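Local coordinates for LEOA (Escherichia coli, PDB 4AUR), which is a bacterial dynamin-like GTPase of enterotoxigenic strains, probably coupling GTP hydrolysis to work on membranes, at residues F329-L343 with A504-L518. Residues are numbered along the deposited sequence; the frame is centred on the assembly and turned at random.
Sequences FEELNLMEKQLMSQL and AKIIKEPFEDIYDVL
The helical segments 329-343 and 504-518 run antiparallel, their axes 10.4 Å apart at closest approach. Tyr-515 is a knob in a hole formed by Phe-329, Leu-332, Asn-333 and Glu-336. Phe-329 turns its ring edge to one face of the Tyr-515 ring in a T-shaped pair, with centroids 5.3 Å apart and planes at 62°. The CB of Leu-332 touches the rim of the same ring at CE1. At the far end of the ring, Tyr-515 OH donates a hydrogen bond to Glu-336 OE1 at 3.0 Å. The hydroxyl meets the anti side of the carboxylate, 30° out of its plane.

Glu-336 also lies along Phe-511. Its CG is anti to the backbone N (chi1 -165°) and the chain runs on extended, which carries it across one ring face. Its CB sits over the ring centre, 3.8 Å from the centroid, as a CH-pi contact. Further along, the carboxylate stacks nearly parallel to the ring. The selenium of selenomethionine Met-335 lies at the ring edge of Phe-511, a Met-aromatic contact. Leu-332 CD1 and Ile-514 CD1 meet tip to tip at 3.7 Å. Toward the C-terminal end of 329-343, selenomethionine Met-340 is bent at chi2 and chi3; its CE lies 3.5 Å from Ala-504 CB, and its SE packs on CG2 of Ile-507.

The contact joins helices 275-343 and 489-518 in the long dynamin-like helical domain; the centre of the contact lies about 62 Å from the centre of the chain. Helix 368-408 packs beside both, through Met-335, Leu-339, Pro-510 and Ile-514. Helix 351-359 touches Leu-339 and Ile-507, while helix 521-528 meets Leu-518.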
loop_
_atom_site.group_PDB
_atom_site.type_symbol
_atom_site.label_atom_id
_atom_site.label_comp_id
_atom_site.label_asym_id
_atom_site.label_seq_id
_atom_site.Cartn_x
_atom_site.Cartn_y
_atom_site.Cartn_z
ATOM N N PHE A 329 5.052 11.296 50.851
ATOM C CA PHE A 329 4.249 11.712 51.970
ATOM C C PHE A 329 4.309 10.714 53.134
ATOM O O PHE A 329 4.410 11.113 54.275
ATOM C CB PHE A 329 2.818 11.876 51.512
ATOM C CG PHE A 329 1.875 12.127 52.616
ATOM C CD1 PHE A 329 1.727 13.406 53.125
ATOM C CD2 PHE A 329 1.158 11.089 53.170
ATOM C CE1 PHE A 329 0.849 13.647 54.155
ATOM C CE2 PHE A 329 0.292 11.308 54.205
ATOM C CZ PHE A 329 0.139 12.585 54.703
ATOM N N GLU A 330 4.224 9.423 52.843
ATOM C CA GLU A 330 4.277 8.444 53.886
ATOM C C GLU A 330 5.598 8.602 54.626
ATOM O O GLU A 330 5.646 8.537 55.851
ATOM C CB GLU A 330 4.154 7.017 53.321
ATOM C CG GLU A 330 2.733 6.593 52.970
ATOM C CD GLU A 330 2.653 5.271 52.225
ATOM O OE1 GLU A 330 3.354 4.308 52.593
ATOM O OE2 GLU A 330 1.873 5.174 51.274
ATOM N N GLU A 331 6.675 8.805 53.879
ATOM C CA GLU A 331 8.015 8.833 54.473
ATOM C C GLU A 331 8.197 10.069 55.334
ATOM O O GLU A 331 8.763 9.979 56.404
ATOM C CB GLU A 331 9.094 8.757 53.385
ATOM C CG GLU A 331 10.484 9.223 53.784
ATOM C CD GLU A 331 11.511 8.977 52.685
ATOM O OE1 GLU A 331 11.427 7.920 52.026
ATOM O OE2 GLU A 331 12.402 9.826 52.476
ATOM N N LEU A 332 7.719 11.209 54.855
ATOM C CA LEU A 332 7.808 12.460 55.599
ATOM C C LEU A 332 6.930 12.469 56.847
ATOM O O LEU A 332 7.257 13.136 57.811
ATOM C CB LEU A 332 7.407 13.641 54.721
ATOM C CG LEU A 332 8.289 14.010 53.539
ATOM C CD1 LEU A 332 7.643 15.104 52.711
ATOM C CD2 LEU A 332 9.648 14.465 53.999
ATOM N N ASN A 333 5.818 11.751 56.810
ATOM C CA ASN A 333 4.906 11.688 57.927
ATOM C C ASN A 333 5.487 10.835 59.074
ATOM O O ASN A 333 5.366 11.190 60.239
ATOM C CB ASN A 333 3.543 11.158 57.480
ATOM C CG ASN A 333 2.390 11.722 58.303
ATOM O OD1 ASN A 333 2.232 12.951 58.466
ATOM N ND2 ASN A 333 1.553 10.827 58.809
ATOM N N LEU A 334 6.141 9.728 58.751
ATOM C CA LEU A 334 6.882 8.988 59.764
ATOM C C LEU A 334 7.976 9.839 60.401
ATOM O O LEU A 334 8.146 9.860 61.612
ATOM C CB LEU A 334 7.518 7.738 59.171
ATOM C CG LEU A 334 6.565 6.561 59.076
ATOM C CD1 LEU A 334 7.100 5.532 58.088
ATOM C CD2 LEU A 334 6.337 5.939 60.454
HETATM N N MSE A 335 8.722 10.546 59.579
HETATM C CA MSE A 335 9.837 11.302 60.069
HETATM C C MSE A 335 9.372 12.246 61.107
HETATM O O MSE A 335 9.988 12.357 62.132
HETATM C CB MSE A 335 10.456 12.038 58.912
HETATM C CG MSE A 335 11.924 12.295 59.187
HETATM SE SE MSE A 335 12.535 13.371 57.680
HETATM C CE MSE A 335 12.615 11.895 56.370
ATOM N N GLU A 336 8.243 12.898 60.853
ATOM C CA GLU A 336 7.662 13.885 61.765
ATOM C C GLU A 336 7.039 13.233 62.978
ATOM O O GLU A 336 7.155 13.762 64.057
ATOM C CB GLU A 336 6.620 14.738 61.036
ATOM C CG GLU A 336 6.196 16.016 61.755
ATOM C CD GLU A 336 5.025 16.738 61.087
ATOM O OE1 GLU A 336 4.395 16.180 60.163
ATOM O OE2 GLU A 336 4.725 17.886 61.478
ATOM N N LYS A 337 6.368 12.101 62.815
ATOM C CA LYS A 337 5.794 11.404 63.965
ATOM C C LYS A 337 6.926 10.943 64.899
ATOM O O LYS A 337 6.802 11.014 66.137
ATOM C CB LYS A 337 4.927 10.213 63.520
ATOM C CG LYS A 337 4.675 9.169 64.612
ATOM C CD LYS A 337 4.051 7.861 64.096
ATOM C CE LYS A 337 4.255 6.700 65.083
ATOM N NZ LYS A 337 3.507 5.455 64.713
ATOM N N GLN A 338 8.018 10.480 64.281
ATOM C CA GLN A 338 9.150 9.937 64.995
ATOM C C GLN A 338 9.790 11.014 65.857
ATOM O O GLN A 338 9.899 10.842 67.070
ATOM C CB GLN A 338 10.156 9.327 64.016
ATOM C CG GLN A 338 11.550 9.053 64.585
ATOM C CD GLN A 338 11.551 8.116 65.791
ATOM O OE1 GLN A 338 12.142 8.430 66.833
ATOM N NE2 GLN A 338 10.888 6.961 65.657
ATOM N N LEU A 339 10.203 12.115 65.237
ATOM C CA LEU A 339 10.726 13.285 65.954
ATOM C C LEU A 339 9.789 13.784 67.063
ATOM O O LEU A 339 10.239 14.168 68.153
ATOM C CB LEU A 339 11.015 14.435 64.987
ATOM C CG LEU A 339 12.252 14.350 64.091
ATOM C CD1 LEU A 339 12.230 15.461 63.074
ATOM C CD2 LEU A 339 13.538 14.433 64.879
HETATM N N MSE A 340 8.486 13.769 66.814
HETATM C CA MSE A 340 7.571 14.259 67.841
HETATM C C MSE A 340 7.530 13.300 69.035
HETATM O O MSE A 340 7.483 13.732 70.168
HETATM C CB MSE A 340 6.172 14.595 67.274
HETATM C CG MSE A 340 6.072 15.832 66.372
HETATM SE SE MSE A 340 6.721 17.470 67.244
HETATM C CE MSE A 340 5.051 17.992 68.161
ATOM N N SER A 341 7.563 11.999 68.814
ATOM C CA SER A 341 7.503 11.064 69.937
ATOM C C SER A 341 8.824 11.012 70.723
ATOM O O SER A 341 8.874 10.543 71.861
ATOM C CB SER A 341 7.153 9.669 69.442
ATOM O OG SER A 341 8.271 9.144 68.759
ATOM N N GLN A 342 9.895 11.477 70.103
ATOM C CA GLN A 342 11.147 11.610 70.785
ATOM C C GLN A 342 11.114 12.818 71.673
ATOM O O GLN A 342 11.776 12.852 72.707
ATOM C CB GLN A 342 12.283 11.787 69.796
ATOM C CG GLN A 342 12.802 10.500 69.220
ATOM C CD GLN A 342 14.073 10.742 68.456
ATOM O OE1 GLN A 342 15.018 11.346 68.968
ATOM N NE2 GLN A 342 14.105 10.286 67.216
ATOM N N LEU A 343 10.371 13.828 71.254
ATOM C CA LEU A 343 10.356 15.086 71.973
ATOM C C LEU A 343 9.551 14.986 73.230
ATOM O O LEU A 343 10.007 15.419 74.277
ATOM C CB LEU A 343 9.775 16.207 71.120
ATOM C CG LEU A 343 9.643 17.573 71.803
ATOM C CD1 LEU A 343 10.927 18.044 72.476
ATOM C CD2 LEU A 343 9.210 18.612 70.788
ATOM N N ALA A 504 8.573 21.911 68.754
ATOM C CA ALA A 504 7.494 21.451 67.888
ATOM C C ALA A 504 7.226 22.410 66.733
ATOM O O ALA A 504 7.122 21.997 65.613
ATOM C CB ALA A 504 6.233 21.254 68.696
ATOM N N LYS A 505 7.132 23.699 67.014
ATOM C CA LYS A 505 6.788 24.656 65.978
ATOM C C LYS A 505 7.898 24.579 64.949
ATOM O O LYS A 505 7.648 24.569 63.754
ATOM C CB LYS A 505 6.655 26.086 66.547
ATOM C CG LYS A 505 5.388 26.842 66.131
ATOM C CD LYS A 505 4.189 26.504 67.042
ATOM C CE LYS A 505 2.806 26.707 66.386
ATOM N NZ LYS A 505 2.320 28.120 66.374
ATOM N N ILE A 506 9.132 24.489 65.427
ATOM C CA ILE A 506 10.288 24.328 64.541
ATOM C C ILE A 506 10.247 23.018 63.727
ATOM O O ILE A 506 10.549 23.002 62.546
ATOM C CB ILE A 506 11.595 24.402 65.349
ATOM C CG1 ILE A 506 11.793 25.851 65.838
ATOM C CG2 ILE A 506 12.773 23.927 64.506
ATOM C CD1 ILE A 506 12.950 26.094 66.793
ATOM N N ILE A 507 9.881 21.926 64.381
ATOM C CA ILE A 507 9.844 20.623 63.753
ATOM C C ILE A 507 8.761 20.554 62.688
ATOM O O ILE A 507 8.992 20.066 61.593
ATOM C CB ILE A 507 9.630 19.543 64.818
ATOM C CG1 ILE A 507 10.958 19.268 65.509
ATOM C CG2 ILE A 507 9.107 18.265 64.199
ATOM C CD1 ILE A 507 10.862 18.374 66.717
ATOM N N LYS A 508 7.581 21.054 63.020
ATOM C CA LYS A 508 6.441 20.974 62.142
ATOM C C LYS A 508 6.588 21.855 60.929
ATOM O O LYS A 508 6.245 21.449 59.844
ATOM C CB LYS A 508 5.174 21.375 62.886
ATOM C CG LYS A 508 4.708 20.324 63.868
ATOM C CD LYS A 508 3.424 20.711 64.592
ATOM C CE LYS A 508 2.798 19.455 65.205
ATOM N NZ LYS A 508 1.953 19.704 66.411
ATOM N N GLU A 509 7.084 23.066 61.101
ATOM C CA GLU A 509 7.026 24.045 60.029
ATOM C C GLU A 509 7.431 23.466 58.673
ATOM O O GLU A 509 6.643 23.506 57.734
ATOM C CB GLU A 509 7.847 25.290 60.376
ATOM C CG GLU A 509 8.141 26.244 59.218
ATOM C CD GLU A 509 8.711 27.593 59.681
ATOM O OE1 GLU A 509 9.486 27.632 60.686
ATOM O OE2 GLU A 509 8.385 28.622 59.031
ATOM N N PRO A 510 8.647 22.919 58.556
ATOM C CA PRO A 510 9.096 22.511 57.238
ATOM C C PRO A 510 8.243 21.446 56.544
ATOM O O PRO A 510 8.202 21.389 55.302
ATOM C CB PRO A 510 10.511 21.997 57.489
ATOM C CG PRO A 510 10.656 21.883 58.966
ATOM C CD PRO A 510 9.744 22.907 59.526
ATOM N N PHE A 511 7.564 20.615 57.320
ATOM C CA PHE A 511 6.681 19.626 56.744
ATOM C C PHE A 511 5.388 20.292 56.282
ATOM O O PHE A 511 4.945 20.075 55.171
ATOM C CB PHE A 511 6.363 18.520 57.747
ATOM C CG PHE A 511 7.565 17.748 58.227
ATOM C CD1 PHE A 511 8.047 16.679 57.520
ATOM C CD2 PHE A 511 8.172 18.066 59.420
ATOM C CE1 PHE A 511 9.137 15.957 57.968
ATOM C CE2 PHE A 511 9.248 17.341 59.885
ATOM C CZ PHE A 511 9.739 16.288 59.152
ATOM N N GLU A 512 4.787 21.120 57.122
ATOM C CA GLU A 512 3.509 21.738 56.779
ATOM C C GLU A 512 3.530 22.252 55.348
ATOM O O GLU A 512 2.611 22.015 54.576
ATOM C CB GLU A 512 3.161 22.884 57.747
ATOM C CG GLU A 512 2.308 22.460 58.940
ATOM C CD GLU A 512 2.540 23.327 60.185
ATOM O OE1 GLU A 512 3.028 24.473 60.039
ATOM O OE2 GLU A 512 2.235 22.860 61.320
ATOM N N ASP A 513 4.603 22.940 54.998
ATOM C CA ASP A 513 4.699 23.601 53.718
ATOM C C ASP A 513 4.566 22.569 52.603
ATOM O O ASP A 513 3.668 22.644 51.758
ATOM C CB ASP A 513 6.025 24.354 53.623
ATOM C CG ASP A 513 6.229 25.348 54.785
ATOM O OD1 ASP A 513 5.309 25.506 55.631
ATOM O OD2 ASP A 513 7.318 25.969 54.849
ATOM N N ILE A 514 5.438 21.578 52.640
ATOM C CA ILE A 514 5.488 20.560 51.615
ATOM C C ILE A 514 4.280 19.633 51.596
ATOM O O ILE A 514 3.979 19.055 50.578
ATOM C CB ILE A 514 6.746 19.718 51.766
ATOM C CG1 ILE A 514 6.906 18.804 50.583
ATOM C CG2 ILE A 514 6.667 18.844 52.991
ATOM C CD1 ILE A 514 8.243 18.123 50.631
ATOM N N TYR A 515 3.596 19.450 52.710
ATOM C CA TYR A 515 2.386 18.656 52.659
ATOM C C TYR A 515 1.312 19.396 51.851
ATOM O O TYR A 515 0.515 18.755 51.178
ATOM C CB TYR A 515 1.845 18.351 54.047
ATOM C CG TYR A 515 2.660 17.424 54.946
ATOM C CD1 TYR A 515 3.577 16.499 54.443
ATOM C CD2 TYR A 515 2.478 17.463 56.332
ATOM C CE1 TYR A 515 4.282 15.665 55.292
ATOM C CE2 TYR A 515 3.172 16.623 57.176
ATOM C CZ TYR A 515 4.069 15.724 56.654
ATOM O OH TYR A 515 4.746 14.897 57.529
ATOM N N ASP A 516 1.295 20.727 51.922
ATOM C CA ASP A 516 0.322 21.547 51.186
ATOM C C ASP A 516 0.506 21.404 49.679
ATOM O O ASP A 516 -0.441 21.562 48.913
ATOM C CB ASP A 516 0.451 23.042 51.542
ATOM C CG ASP A 516 0.077 23.357 52.998
ATOM O OD1 ASP A 516 -0.887 22.758 53.520
ATOM O OD2 ASP A 516 0.746 24.212 53.624
ATOM N N VAL A 517 1.737 21.125 49.261
ATOM C CA VAL A 517 2.071 20.971 47.858
ATOM C C VAL A 517 1.671 19.599 47.358
ATOM O O VAL A 517 1.175 19.460 46.249
ATOM C CB VAL A 517 3.564 21.170 47.648
ATOM C CG1 VAL A 517 3.936 20.991 46.191
ATOM C CG2 VAL A 517 3.945 22.559 48.132
ATOM N N LEU A 518 1.886 18.590 48.189
ATOM C CA LEU A 518 1.590 17.216 47.843
ATOM C C LEU A 518 0.125 16.925 47.991
ATOM O O LEU A 518 -0.347 15.918 47.500
ATOM C CB LEU A 518 2.365 16.253 48.739
ATOM C CG LEU A 518 3.888 16.237 48.672
ATOM C CD1 LEU A 518 4.421 15.175 49.618
ATOM C CD2 LEU A 518 4.420 15.993 47.272
#